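Local coordinates for alpha-/beta-galactoside alpha-2,3-sialyltransferase (Photobacterium phosphoreum, PDB 2ZWI), which probably transfers sialic acid from a cytidine nucleotide donor to galactosides in alpha-2,3 linkage, and is seen here with bound cytidine monophosphate and zinc, at residues Glu44-Ser49 against Tyr215-Phe220; Lys139-Ser144 against Ile156-Gly161. All coordinates share one frame; numbering follows the deposited sequence.

Contact 1: residues Glu44-Ser49 against Tyr215-Phe220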
loop_
_atom_site.group_PDB
_atom_site.type_symbol
_atom_site.label_atom_id
_atom_site.label_comp_id
_atom_site.label_asym_id
_atom_site.label_seq_id
_atom_site.Cartn_x
_atom_site.Cartn_y
_atom_site.Cartn_z
ATOM N N GLU A 44 23.063 -1.407 -11.264
ATOM C CA GLU A 44 23.107 -0.679 -12.525
ATOM C C GLU A 44 22.627 -1.468 -13.731
ATOM O O GLU A 44 22.047 -0.900 -14.652
ATOM C CB GLU A 44 24.493 -0.094 -12.768
ATOM C CG GLU A 44 24.775 1.096 -11.887
ATOM C CD GLU A 44 23.851 2.270 -12.171
ATOM O OE1 GLU A 44 23.648 2.590 -13.367
ATOM O OE2 GLU A 44 23.329 2.864 -11.196
ATOM N N THR A 45 22.871 -2.771 -13.716
ATOM C CA THR A 45 22.359 -3.687 -14.734
ATOM C C THR A 45 20.825 -3.697 -14.722
ATOM O O THR A 45 20.191 -3.588 -15.779
ATOM C CB THR A 45 22.913 -5.109 -14.516
ATOM O OG1 THR A 45 24.331 -5.026 -14.346
ATOM C CG2 THR A 45 22.601 -6.006 -15.701
ATOM N N LEU A 46 20.249 -3.814 -13.523
ATOM C CA LEU A 46 18.805 -3.710 -13.331
ATOM C C LEU A 46 18.304 -2.368 -13.871
ATOM O O LEU A 46 17.391 -2.336 -14.684
ATOM C CB LEU A 46 18.438 -3.879 -11.841
ATOM C CG LEU A 46 16.975 -3.844 -11.383
ATOM C CD1 LEU A 46 16.194 -5.047 -11.894
ATOM C CD2 LEU A 46 16.929 -3.792 -9.871
ATOM N N LEU A 47 18.924 -1.272 -13.436
ATOM C CA LEU A 47 18.496 0.066 -13.850
ATOM C C LEU A 47 18.592 0.253 -15.370
ATOM O O LEU A 47 17.685 0.804 -15.988
ATOM C CB LEU A 47 19.247 1.171 -13.081
ATOM C CG LEU A 47 18.859 1.367 -11.603
ATOM C CD1 LEU A 47 19.833 2.296 -10.862
ATOM C CD2 LEU A 47 17.404 1.866 -11.433
ATOM N N GLU A 48 19.667 -0.246 -15.971
ATOM C CA GLU A 48 19.830 -0.153 -17.425
ATOM C C GLU A 48 18.779 -0.961 -18.202
ATOM O O GLU A 48 18.368 -0.563 -19.294
ATOM C CB GLU A 48 21.257 -0.532 -17.848
ATOM C CG GLU A 48 22.260 0.616 -17.698
ATOM C CD GLU A 48 23.725 0.162 -17.758
ATOM O OE1 GLU A 48 24.589 0.926 -17.253
ATOM O OE2 GLU A 48 24.008 -0.951 -18.282
ATOM N N SER A 49 18.340 -2.081 -17.630
ATOM C CA SER A 49 17.303 -2.909 -18.246
ATOM C C SER A 49 15.919 -2.230 -18.261
ATOM O O SER A 49 15.065 -2.591 -19.069
ATOM C CB SER A 49 17.224 -4.296 -17.590
ATOM O OG SER A 49 16.656 -4.225 -16.288
ATOM N N TYR A 215 12.086 -10.198 -8.391
ATOM C CA TYR A 215 12.986 -10.654 -7.325
ATOM C C TYR A 215 14.181 -9.734 -7.176
ATOM O O TYR A 215 14.582 -9.424 -6.054
ATOM C CB TYR A 215 13.483 -12.079 -7.562
ATOM C CG TYR A 215 12.400 -13.092 -7.840
ATOM C CD1 TYR A 215 11.134 -12.973 -7.274
ATOM C CD2 TYR A 215 12.654 -14.188 -8.660
ATOM C CE1 TYR A 215 10.143 -13.905 -7.541
ATOM C CE2 TYR A 215 11.678 -15.128 -8.922
ATOM C CZ TYR A 215 10.429 -14.985 -8.364
ATOM O OH TYR A 215 9.462 -15.924 -8.632
ATOM N N ASN A 216 14.750 -9.302 -8.306
ATOM C CA ASN A 216 15.909 -8.401 -8.283
ATOM C C ASN A 216 15.609 -7.012 -7.699
ATOM O O ASN A 216 16.387 -6.496 -6.901
ATOM C CB ASN A 216 16.547 -8.289 -9.666
ATOM C CG ASN A 216 17.296 -9.549 -10.069
ATOM O OD1 ASN A 216 17.730 -10.326 -9.220
ATOM N ND2 ASN A 216 17.444 -9.758 -11.376
ATOM N N PHE A 217 14.491 -6.422 -8.112
ATOM C CA PHE A 217 13.994 -5.153 -7.560
ATOM C C PHE A 217 13.800 -5.168 -6.039
ATOM O O PHE A 217 14.200 -4.241 -5.342
ATOM C CB PHE A 217 12.635 -4.823 -8.187
ATOM C CG PHE A 217 12.699 -3.845 -9.309
ATOM C CD1 PHE A 217 13.464 -2.681 -9.198
ATOM C CD2 PHE A 217 11.943 -4.053 -10.458
ATOM C CE1 PHE A 217 13.504 -1.756 -10.228
ATOM C CE2 PHE A 217 11.967 -3.135 -11.505
ATOM C CZ PHE A 217 12.751 -1.980 -11.388
ATOM N N THR A 218 13.163 -6.227 -5.549
ATOM C CA THR A 218 12.728 -6.319 -4.160
ATOM C C THR A 218 13.771 -6.954 -3.246
ATOM O O THR A 218 13.725 -6.781 -2.018
ATOM C CB THR A 218 11.431 -7.148 -4.055
ATOM O OG1 THR A 218 11.642 -8.432 -4.658
ATOM C CG2 THR A 218 10.284 -6.438 -4.765
ATOM N N GLY A 219 14.698 -7.701 -3.844
ATOM C CA GLY A 219 15.653 -8.508 -3.086
ATOM C C GLY A 219 14.972 -9.696 -2.428
ATOM O O GLY A 219 15.516 -10.289 -1.500
ATOM N N PHE A 220 13.774 -10.037 -2.900
ATOM C CA PHE A 220 13.003 -11.132 -2.321
ATOM C C PHE A 220 12.746 -12.245 -3.330
ATOM O O PHE A 220 12.324 -11.985 -4.453
ATOM C CB PHE A 220 11.670 -10.644 -1.732
ATOM C CG PHE A 220 10.765 -11.766 -1.288
ATOM C CD1 PHE A 220 11.045 -12.496 -0.126
ATOM C CD2 PHE A 220 9.657 -12.121 -2.044
ATOM C CE1 PHE A 220 10.226 -13.545 0.271
ATOM C CE2 PHE A 220 8.832 -13.186 -1.650
ATOM C CZ PHE A 220 9.121 -13.892 -0.491
#

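Contact 2: residues Lys139-Ser144 against Ile156-Gly161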
loop_
_atom_site.group_PDB
_atom_site.type_symbol
_atom_site.label_atom_id
_atom_site.label_comp_id
_atom_site.label_asym_id
_atom_site.label_seq_id
_atom_site.Cartn_x
_atom_site.Cartn_y
_atom_site.Cartn_z
ATOM N N LYS A 139 -10.334 21.485 -5.776
ATOM C CA LYS A 139 -9.623 21.946 -6.973
ATOM C C LYS A 139 -8.723 23.169 -6.687
ATOM O O LYS A 139 -7.532 23.160 -7.017
ATOM C CB LYS A 139 -10.590 22.212 -8.126
ATOM C CG LYS A 139 -9.902 22.402 -9.469
ATOM C CD LYS A 139 -10.893 22.580 -10.620
ATOM C CE LYS A 139 -10.145 22.755 -11.939
ATOM N NZ LYS A 139 -11.051 22.703 -13.128
ATOM N N ASP A 140 -9.289 24.196 -6.055
ATOM C CA ASP A 140 -8.534 25.404 -5.675
ATOM C C ASP A 140 -7.434 25.144 -4.652
ATOM O O ASP A 140 -6.373 25.760 -4.734
ATOM C CB ASP A 140 -9.469 26.511 -5.148
ATOM C CG ASP A 140 -10.107 27.341 -6.259
ATOM O OD1 ASP A 140 -9.600 27.345 -7.409
ATOM O OD2 ASP A 140 -11.125 28.017 -5.974
ATOM N N ASN A 141 -7.698 24.257 -3.686
ATOM C CA ASN A 141 -6.689 23.813 -2.709
ATOM C C ASN A 141 -5.452 23.268 -3.416
ATOM O O ASN A 141 -4.318 23.653 -3.114
ATOM C CB ASN A 141 -7.217 22.662 -1.826
ATOM C CG ASN A 141 -8.242 23.092 -0.789
ATOM O OD1 ASN A 141 -8.422 24.283 -0.491
ATOM N ND2 ASN A 141 -8.923 22.087 -0.208
ATOM N N ILE A 142 -5.689 22.342 -4.343
ATOM C CA ILE A 142 -4.614 21.659 -5.070
ATOM C C ILE A 142 -3.873 22.630 -5.990
ATOM O O ILE A 142 -2.646 22.649 -6.025
ATOM C CB ILE A 142 -5.166 20.460 -5.893
ATOM C CG1 ILE A 142 -5.791 19.405 -4.969
ATOM C CG2 ILE A 142 -4.072 19.845 -6.798
ATOM C CD1 ILE A 142 -6.793 18.532 -5.668
ATOM N N GLN A 143 -4.625 23.438 -6.732
ATOM C CA GLN A 143 -4.025 24.424 -7.612
ATOM C C GLN A 143 -3.165 25.426 -6.833
ATOM O O GLN A 143 -2.054 25.727 -7.258
ATOM C CB GLN A 143 -5.084 25.122 -8.471
ATOM C CG GLN A 143 -4.507 25.977 -9.607
ATOM C CD GLN A 143 -3.720 25.169 -10.634
ATOM O OE1 GLN A 143 -4.255 24.266 -11.284
ATOM N NE2 GLN A 143 -2.447 25.507 -10.799
ATOM N N SER A 144 -3.664 25.907 -5.692
ATOM C CA SER A 144 -2.906 26.825 -4.824
ATOM C C SER A 144 -1.588 26.237 -4.323
ATOM O O SER A 144 -0.580 26.942 -4.256
ATOM C CB SER A 144 -3.733 27.276 -3.620
ATOM O OG SER A 144 -4.928 27.906 -4.021
ATOM N N ILE A 156 -8.823 13.886 2.510
ATOM C CA ILE A 156 -9.434 13.001 1.510
ATOM C C ILE A 156 -9.811 13.715 0.214
ATOM O O ILE A 156 -9.459 13.257 -0.885
ATOM C CB ILE A 156 -10.666 12.250 2.091
ATOM C CG1 ILE A 156 -10.216 10.977 2.797
ATOM C CG2 ILE A 156 -11.707 11.921 0.988
ATOM C CD1 ILE A 156 -9.179 10.121 2.019
ATOM N N GLU A 157 -10.504 14.845 0.346
ATOM C CA GLU A 157 -10.965 15.601 -0.818
ATOM C C GLU A 157 -9.812 16.095 -1.714
ATOM O O GLU A 157 -9.975 16.219 -2.934
ATOM C CB GLU A 157 -11.902 16.745 -0.391
ATOM C CG GLU A 157 -11.265 17.864 0.468
ATOM C CD GLU A 157 -11.316 17.611 1.969
ATOM O OE1 GLU A 157 -11.488 16.449 2.417
ATOM O OE2 GLU A 157 -11.169 18.591 2.719
ATOM N N ASN A 158 -8.655 16.360 -1.108
ATOM C CA ASN A 158 -7.472 16.841 -1.831
ATOM C C ASN A 158 -6.694 15.732 -2.505
ATOM O O ASN A 158 -6.444 15.790 -3.712
ATOM C CB ASN A 158 -6.541 17.630 -0.893
ATOM C CG ASN A 158 -7.091 19.008 -0.553
ATOM O OD1 ASN A 158 -8.086 19.443 -1.118
ATOM N ND2 ASN A 158 -6.429 19.701 0.367
ATOM N N ILE A 159 -6.316 14.720 -1.727
ATOM C CA ILE A 159 -5.522 13.605 -2.260
ATOM C C ILE A 159 -6.282 12.814 -3.330
ATOM O O ILE A 159 -5.674 12.361 -4.288
ATOM C CB ILE A 159 -4.922 12.704 -1.146
ATOM C CG1 ILE A 159 -6.007 11.899 -0.412
ATOM C CG2 ILE A 159 -4.116 13.556 -0.164
ATOM C CD1 ILE A 159 -5.467 10.976 0.677
ATOM N N TYR A 160 -7.605 12.695 -3.189
ATOM C CA TYR A 160 -8.418 12.075 -4.242
ATOM C C TYR A 160 -9.018 13.073 -5.252
ATOM O O TYR A 160 -9.945 12.729 -6.007
ATOM C CB TYR A 160 -9.499 11.153 -3.646
ATOM C CG TYR A 160 -8.961 9.858 -3.063
ATOM C CD1 TYR A 160 -8.442 8.860 -3.892
ATOM C CD2 TYR A 160 -8.981 9.624 -1.688
ATOM C CE1 TYR A 160 -7.940 7.661 -3.365
ATOM C CE2 TYR A 160 -8.501 8.423 -1.149
ATOM C CZ TYR A 160 -7.978 7.445 -1.998
ATOM O OH TYR A 160 -7.491 6.262 -1.480
ATOM N N GLY A 161 -8.482 14.296 -5.292
ATOM C CA GLY A 161 -9.103 15.359 -6.080
ATOM C C GLY A 161 -8.334 15.843 -7.299
ATOM O O GLY A 161 -8.722 16.846 -7.910
HETATM O O HOH W 1 -11.646 20.955 1.499
#

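Contact 1: residues Glu44-Ser49 against Tyr215-Phe220
The carbonyl oxygen of Leu46, the residue whose side chain touches both Asn216 and Phe217, takes a hydrogen bond from Ser49 OG at 2.6 Å, with the hydroxyl tilted 18° from the carbonyl plane. Serine suits this place because its short side chain can fold back onto its own helix; Ser49 N adds a weak bond to the same oxygen. No hydrogen bond crosses between the segments, and the contact itself is apolar. Leu46 reaches out with CG anti to the backbone N (chi1 -178°). Leu46 CD2 meets Phe217 CD1 at 3.7 Å, while Leu46 CG stands over one face of the ring, displaced toward the rim. Leu46 CD1 instead lies 3.9 Å from Asn216 CB, so that asparagine offers its aliphatic root to the leucine and can keep its amide at the exposed margin. A branched leucine thus fills the angle between two consecutive residues of the facing helix. Beyond them Thr218 OG1 accepts from Phe220 N, an ST turn where the helix ends. The contact packs helix 44-50 against helix 208-218, with Ile41 and Lys213 also touching Leu46, and Met20 and Ile24 of helix 14-26 meeting Phe217.

Contact 2: residues Lys139-Ser144 against Ile156-Gly161
The carboxamides of Asn141 and Asn158 meet with their planes 82° apart, nearly perpendicular, so they are joined at an edge and do not stack. Asn141 ND2 donates to Asn158 OD1 over 2.9 Å in an almost straight bond, with an N-H...O angle of 169°. The acceptor lies in the amide plane of Asn141, and the donor arrives in the carbonyl plane of Asn158, on a lone pair. Asn141 CB also comes within 3.4 Å of that oxygen. Asparagine fits both places, since one amide supplies the N-H and the other the oxygen, while Asn158 ND2 is used separately, donating to the backbone oxygen of Asp153. This is a helix-helix contact within the N-terminal Rossmann-like domain of a GT-B fold: the loop after helix 128-147 leads into the short helix 156-159, which packs against it. Beside the polar pair, Ile142 extends its CD1 methyl toward the end of the short helix, 3.4 Å from both Asn158 O and Gly161 O. That methyl is roughly anti to CA (chi2 157°), which stretches the branch out to the two carbonyl oxygens. Glycine suits position 161, where the Glu157 carbonyl and the Ile142 methyl lie close to the backbone. On the more polar margin a water donates to Glu157 OE2 at 2.7 Å and accepts a weak, longer bond from Asn141 ND2.

In the fold
Contacts 1 and 2 are separate: their centres lie 35 Å apart and their nearest atoms about 22 Å. In sequence, both segments of contact 2 fall between the two segments of contact 1, which therefore joins parts of the chain 166 residues apart, whereas contact 2 spans a gap of 12. Both lie among the helices of the N-terminal domain, whose core is the seven-stranded parallel sheet; contact 2 lies against helices 114-125 and 185-191, and each centre is 21 Å from the centre of the chain. Neither touches the nucleotide or zinc site. Cytidine monophosphate is bound by residues such as Thr13, Lys279, His281 and Ser323, and the zinc ion by Ser232, His234 and Asp275.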